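PDB 1TWI: diaminopimelate decarboxylase from Methanocaldococcus jannaschii, which catalyses the pyridoxal phosphate-dependent decarboxylation of meso-diaminopimelate to L-lysine, the last step of lysine biosynthesis by the diaminopimelate pathway. Local coordinates for residues Ile42-Asn45 against Arg46-Ala50; Thr225-Val228 against Met229-Val232. All blocks are in the same frame, centred on the assembly; numbering follows the deposited sequence.

Contact 1 (Ile42-Asn45 against Arg46-Ala50)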
loop_
_atom_site.group_PDB
_atom_site.type_symbol
_atom_site.label_atom_id
_atom_site.label_comp_id
_atom_site.label_asym_id
_atom_site.label_seq_id
_atom_site.Cartn_x
_atom_site.Cartn_y
_atom_site.Cartn_z
ATOM N N ILE A 42 11.252 -23.650 12.059
ATOM C CA ILE A 42 11.690 -24.577 10.976
ATOM C C ILE A 42 12.427 -23.830 9.855
ATOM O O ILE A 42 13.510 -24.261 9.390
ATOM C CB ILE A 42 10.475 -25.299 10.353
ATOM C CG1 ILE A 42 9.987 -26.355 11.368
ATOM C CG2 ILE A 42 10.871 -25.882 8.929
ATOM C CD1 ILE A 42 8.596 -26.920 11.089
ATOM N N ASN A 43 11.862 -22.698 9.423
ATOM C CA ASN A 43 12.514 -21.962 8.322
ATOM C C ASN A 43 13.909 -21.470 8.738
ATOM O O ASN A 43 14.863 -21.537 7.960
ATOM C CB ASN A 43 11.619 -20.768 7.874
ATOM C CG ASN A 43 10.309 -21.227 7.225
ATOM O OD1 ASN A 43 10.165 -22.407 6.862
ATOM N ND2 ASN A 43 9.343 -20.306 7.072
ATOM N N TYR A 44 14.017 -20.969 9.974
ATOM C CA TYR A 44 15.270 -20.465 10.475
ATOM C C TYR A 44 16.275 -21.614 10.594
ATOM O O TYR A 44 17.432 -21.495 10.198
ATOM C CB TYR A 44 15.087 -19.846 11.873
ATOM C CG TYR A 44 16.377 -19.293 12.424
ATOM C CD1 TYR A 44 16.982 -18.183 11.835
ATOM C CD2 TYR A 44 17.018 -19.905 13.485
ATOM C CE1 TYR A 44 18.211 -17.698 12.302
ATOM C CE2 TYR A 44 18.239 -19.437 13.965
ATOM C CZ TYR A 44 18.825 -18.330 13.368
ATOM O OH TYR A 44 20.024 -17.849 13.859
ATOM N N ASN A 45 15.838 -22.718 11.186
ATOM C CA ASN A 45 16.724 -23.874 11.361
ATOM C C ASN A 45 17.200 -24.430 9.999
ATOM O O ASN A 45 18.280 -25.000 9.945
ATOM C CB ASN A 45 16.028 -24.990 12.107
ATOM C CG ASN A 45 15.802 -24.658 13.597
ATOM O OD1 ASN A 45 16.460 -23.754 14.170
ATOM N ND2 ASN A 45 14.890 -25.406 14.229
ATOM N N ARG A 46 16.397 -24.300 8.934
ATOM C CA ARG A 46 16.850 -24.762 7.632
ATOM C C ARG A 46 18.093 -23.961 7.175
ATOM O O ARG A 46 19.042 -24.503 6.520
ATOM C CB ARG A 46 15.722 -24.644 6.597
ATOM C CG ARG A 46 14.786 -25.874 6.634
ATOM C CD ARG A 46 13.533 -25.684 5.759
ATOM N NE ARG A 46 12.653 -26.846 5.878
ATOM C CZ ARG A 46 11.333 -26.822 5.673
ATOM N NH1 ARG A 46 10.731 -25.698 5.328
ATOM N NH2 ARG A 46 10.594 -27.927 5.877
ATOM N N TYR A 47 18.073 -22.657 7.451
ATOM C CA TYR A 47 19.250 -21.866 7.133
ATOM C C TYR A 47 20.447 -22.266 7.967
ATOM O O TYR A 47 21.583 -22.446 7.443
ATOM C CB TYR A 47 18.974 -20.379 7.369
ATOM C CG TYR A 47 18.443 -19.707 6.111
ATOM C CD1 TYR A 47 19.318 -19.332 5.074
ATOM C CD2 TYR A 47 17.094 -19.426 5.974
ATOM C CE1 TYR A 47 18.822 -18.677 3.913
ATOM C CE2 TYR A 47 16.588 -18.786 4.830
ATOM C CZ TYR A 47 17.464 -18.427 3.822
ATOM O OH TYR A 47 16.962 -17.831 2.717
ATOM N N ILE A 48 20.214 -22.480 9.248
ATOM C CA ILE A 48 21.352 -22.807 10.117
ATOM C C ILE A 48 21.955 -24.135 9.716
ATOM O O ILE A 48 23.153 -24.276 9.652
ATOM C CB ILE A 48 20.906 -22.876 11.585
ATOM C CG1 ILE A 48 20.354 -21.478 11.991
ATOM C CG2 ILE A 48 22.099 -23.356 12.496
ATOM C CD1 ILE A 48 21.404 -20.319 11.858
ATOM N N GLU A 49 21.102 -25.118 9.470
ATOM C CA GLU A 49 21.587 -26.435 9.116
ATOM C C GLU A 49 22.307 -26.416 7.753
ATOM O O GLU A 49 23.375 -27.024 7.567
ATOM C CB GLU A 49 20.426 -27.417 9.088
ATOM C CG GLU A 49 20.870 -28.794 8.736
ATOM C CD GLU A 49 21.544 -29.533 9.894
ATOM O OE1 GLU A 49 22.030 -30.647 9.620
ATOM O OE2 GLU A 49 21.579 -29.009 11.056
ATOM N N ALA A 50 21.734 -25.672 6.817
ATOM C CA ALA A 50 22.320 -25.598 5.508
ATOM C C ALA A 50 23.650 -24.843 5.499
ATOM O O ALA A 50 24.570 -25.225 4.766
ATOM C CB ALA A 50 21.350 -24.955 4.544
HETATM O O HOH W 1 11.916 -23.041 4.401
#
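Ile-42 and Arg-46, one helical turn apart, run alongside each other, and the Ile-42 methyl CG2 sits over the centre of one guanidinium face, 3.4 Å from Arg-46 CZ. A chi1 of -74° places Ile-42 CG1 beside the backbone N and leaves CG2 to meet the guanidinium. A second side-chain contact joins Tyr-44 and Ile-48: Ile-48 CG1 lies 3.9 Å from the Tyr-44 ring centroid and 27° off the ring normal, a CH-pi contact displaced toward the rim. Both side chains rest on Val-64 of strand 62-67, so this face of helix 37-58 packs on the parallel-stranded TIM-type barrel that binds the cofactor. Among the polar groups, a water lying in the guanidinium plane accepts from Arg-46 NH1 and donates to Asn-43 OD1, each at 3.1 Å. Asn-43 ND2 bonds to Thr-298 OG1 and Leu-295 O, and Arg-46 NH2 makes a salt bridge with Asp-5. Tyr-47 turns an edge toward Asn-43 O; its hydroxyl pairs with Ser-294, and its side chain touches the cofactor-binding Pro-291. Along the backbone, Glu-49 N to Asn-45 O (2.9 Å, 165° at the hydrogen) is nearly straight, whereas Tyr-47 N to Asn-43 O is weak at 3.4 Å.

Contact 2 (Thr225-Val228 against Met229-Val232)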
loop_
_atom_site.group_PDB
_atom_site.type_symbol
_atom_site.label_atom_id
_atom_site.label_comp_id
_atom_site.label_asym_id
_atom_site.label_seq_id
_atom_site.Cartn_x
_atom_site.Cartn_y
_atom_site.Cartn_z
ATOM N N THR A 225 27.460 -14.398 -6.343
ATOM C CA THR A 225 28.583 -14.772 -5.472
ATOM C C THR A 225 29.929 -14.683 -6.193
ATOM O O THR A 225 30.924 -14.163 -5.630
ATOM C CB THR A 225 28.377 -16.201 -4.885
ATOM O OG1 THR A 225 27.134 -16.243 -4.161
ATOM C CG2 THR A 225 29.449 -16.524 -3.917
ATOM N N ARG A 226 29.942 -15.147 -7.448
ATOM C CA ARG A 226 31.168 -15.075 -8.208
ATOM C C ARG A 226 31.607 -13.602 -8.376
ATOM O O ARG A 226 32.760 -13.273 -8.185
ATOM C CB ARG A 226 30.968 -15.638 -9.604
ATOM C CG ARG A 226 30.648 -17.165 -9.666
ATOM C CD ARG A 226 30.513 -17.597 -11.137
ATOM N NE ARG A 226 30.346 -19.043 -11.290
ATOM C CZ ARG A 226 30.166 -19.659 -12.461
ATOM N NH1 ARG A 226 30.120 -18.926 -13.594
ATOM N NH2 ARG A 226 30.101 -21.010 -12.501
ATOM N N LYS A 227 30.680 -12.733 -8.755
ATOM C CA LYS A 227 31.098 -11.352 -9.037
ATOM C C LYS A 227 31.445 -10.517 -7.803
ATOM O O LYS A 227 32.291 -9.594 -7.871
ATOM C CB LYS A 227 30.055 -10.710 -9.938
ATOM C CG LYS A 227 29.887 -11.514 -11.265
ATOM C CD LYS A 227 31.183 -11.398 -12.060
ATOM C CE LYS A 227 31.304 -12.493 -13.167
ATOM N NZ LYS A 227 30.492 -12.190 -14.322
ATOM N N VAL A 228 30.815 -10.861 -6.674
ATOM C CA VAL A 228 31.128 -10.201 -5.420
ATOM C C VAL A 228 32.528 -10.674 -5.001
ATOM O O VAL A 228 33.396 -9.865 -4.652
ATOM C CB VAL A 228 30.095 -10.537 -4.302
ATOM C CG1 VAL A 228 30.640 -10.044 -2.921
ATOM C CG2 VAL A 228 28.748 -9.838 -4.617
ATOM N N MET A 229 32.779 -11.972 -5.072
ATOM C CA MET A 229 34.096 -12.445 -4.704
ATOM C C MET A 229 35.183 -11.922 -5.667
ATOM O O MET A 229 36.330 -11.653 -5.236
ATOM C CB MET A 229 34.102 -14.005 -4.615
ATOM C CG MET A 229 33.296 -14.564 -3.405
ATOM S SD MET A 229 33.810 -13.868 -1.779
ATOM C CE MET A 229 35.324 -14.828 -1.427
ATOM N N ASP A 230 34.858 -11.810 -6.963
ATOM C CA ASP A 230 35.832 -11.262 -7.897
ATOM C C ASP A 230 36.208 -9.854 -7.413
ATOM O O ASP A 230 37.361 -9.420 -7.536
ATOM C CB ASP A 230 35.252 -11.103 -9.307
ATOM C CG ASP A 230 35.118 -12.444 -10.073
ATOM O OD1 ASP A 230 35.644 -13.475 -9.626
ATOM O OD2 ASP A 230 34.490 -12.408 -11.130
ATOM N N PHE A 231 35.233 -9.115 -6.889
ATOM C CA PHE A 231 35.547 -7.756 -6.418
ATOM C C PHE A 231 36.405 -7.817 -5.134
ATOM O O PHE A 231 37.274 -6.951 -4.911
ATOM C CB PHE A 231 34.254 -6.921 -6.217
ATOM C CG PHE A 231 34.522 -5.475 -5.842
ATOM C CD1 PHE A 231 35.141 -4.629 -6.751
ATOM C CD2 PHE A 231 34.207 -4.995 -4.569
ATOM C CE1 PHE A 231 35.467 -3.274 -6.409
ATOM C CE2 PHE A 231 34.523 -3.634 -4.193
ATOM C CZ PHE A 231 35.156 -2.796 -5.148
ATOM N N VAL A 232 36.171 -8.814 -4.290
ATOM C CA VAL A 232 36.993 -8.954 -3.077
ATOM C C VAL A 232 38.443 -9.216 -3.522
ATOM O O VAL A 232 39.408 -8.724 -2.901
ATOM C CB VAL A 232 36.426 -10.089 -2.129
ATOM C CG1 VAL A 232 37.301 -10.266 -0.921
ATOM C CG2 VAL A 232 34.998 -9.640 -1.573
#
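Lys-227 and Asp-230 lie side by side, yet they touch through carbon and oxygen: Lys-227 CD is 3.6 Å from Asp-230 OD2. The lysine chain bends at chi2 (-66°) and chi4 (77°), and its NZ, 5.1 Å from Asp-230 OD2, is satisfied elsewhere, by a salt bridge to Glu-223 and a hydrogen bond to Asn-162 O. Two more polar ends have partners outside: Asp-230 OD1 is hydrogen-bonded to the Tyr-278 hydroxyl, and Thr-225 OG1 to Phe-221 O, four residues earlier. Asp-230 OD1 also lies 3.2 Å from Arg-226 O, two acceptors not hydrogen-bonded to each other. That carbonyl instead accepts from Asp-230 N at 2.8 Å. Thr-225 O receives Met-229 N with 165° at the hydrogen. Phe-231 N is bonded to Lys-227 O at 3.1 Å, and Val-232 N to Val-228 O at 3.0 Å. Apolar contact is slight: Met-229 CG approaches Thr-225 CG2 at 4.3 Å. Val-228 and Val-232 both pack on Val-207 of strand 202-208, and Thr-225 on helix 264-276. These i to i+4 bonds hold one stretch of helix 219-237, the connecting helix of the beta-alpha-beta unit between strands 202-208 and 244-246 in the TIM-type barrel.

In the fold
Contacts 1 and 2 lie on different helices, 37-58 and 219-237, with centres 25 Å apart. Both helices pack on strands of the same parallel sheet, and both meet helix 264-276: contact 1 through Arg-46, Tyr-47 and Ala-50, contact 2 through Thr-225 and Arg-226. Contact 2 is the more buried, with five of eight touching residues buried against three, although its centre lies about 24 Å from the chain centre, against about 16 Å. The Tyr-47 side chain is about 6 Å from pyridoxal phosphate, that of Val-228 about 12 Å. Both share helix backbone bonds; contact 1 adds a CH-pi contact, a methyl over a guanidinium and a water bridge, while contact 2 has few side-chain contacts between its own segments.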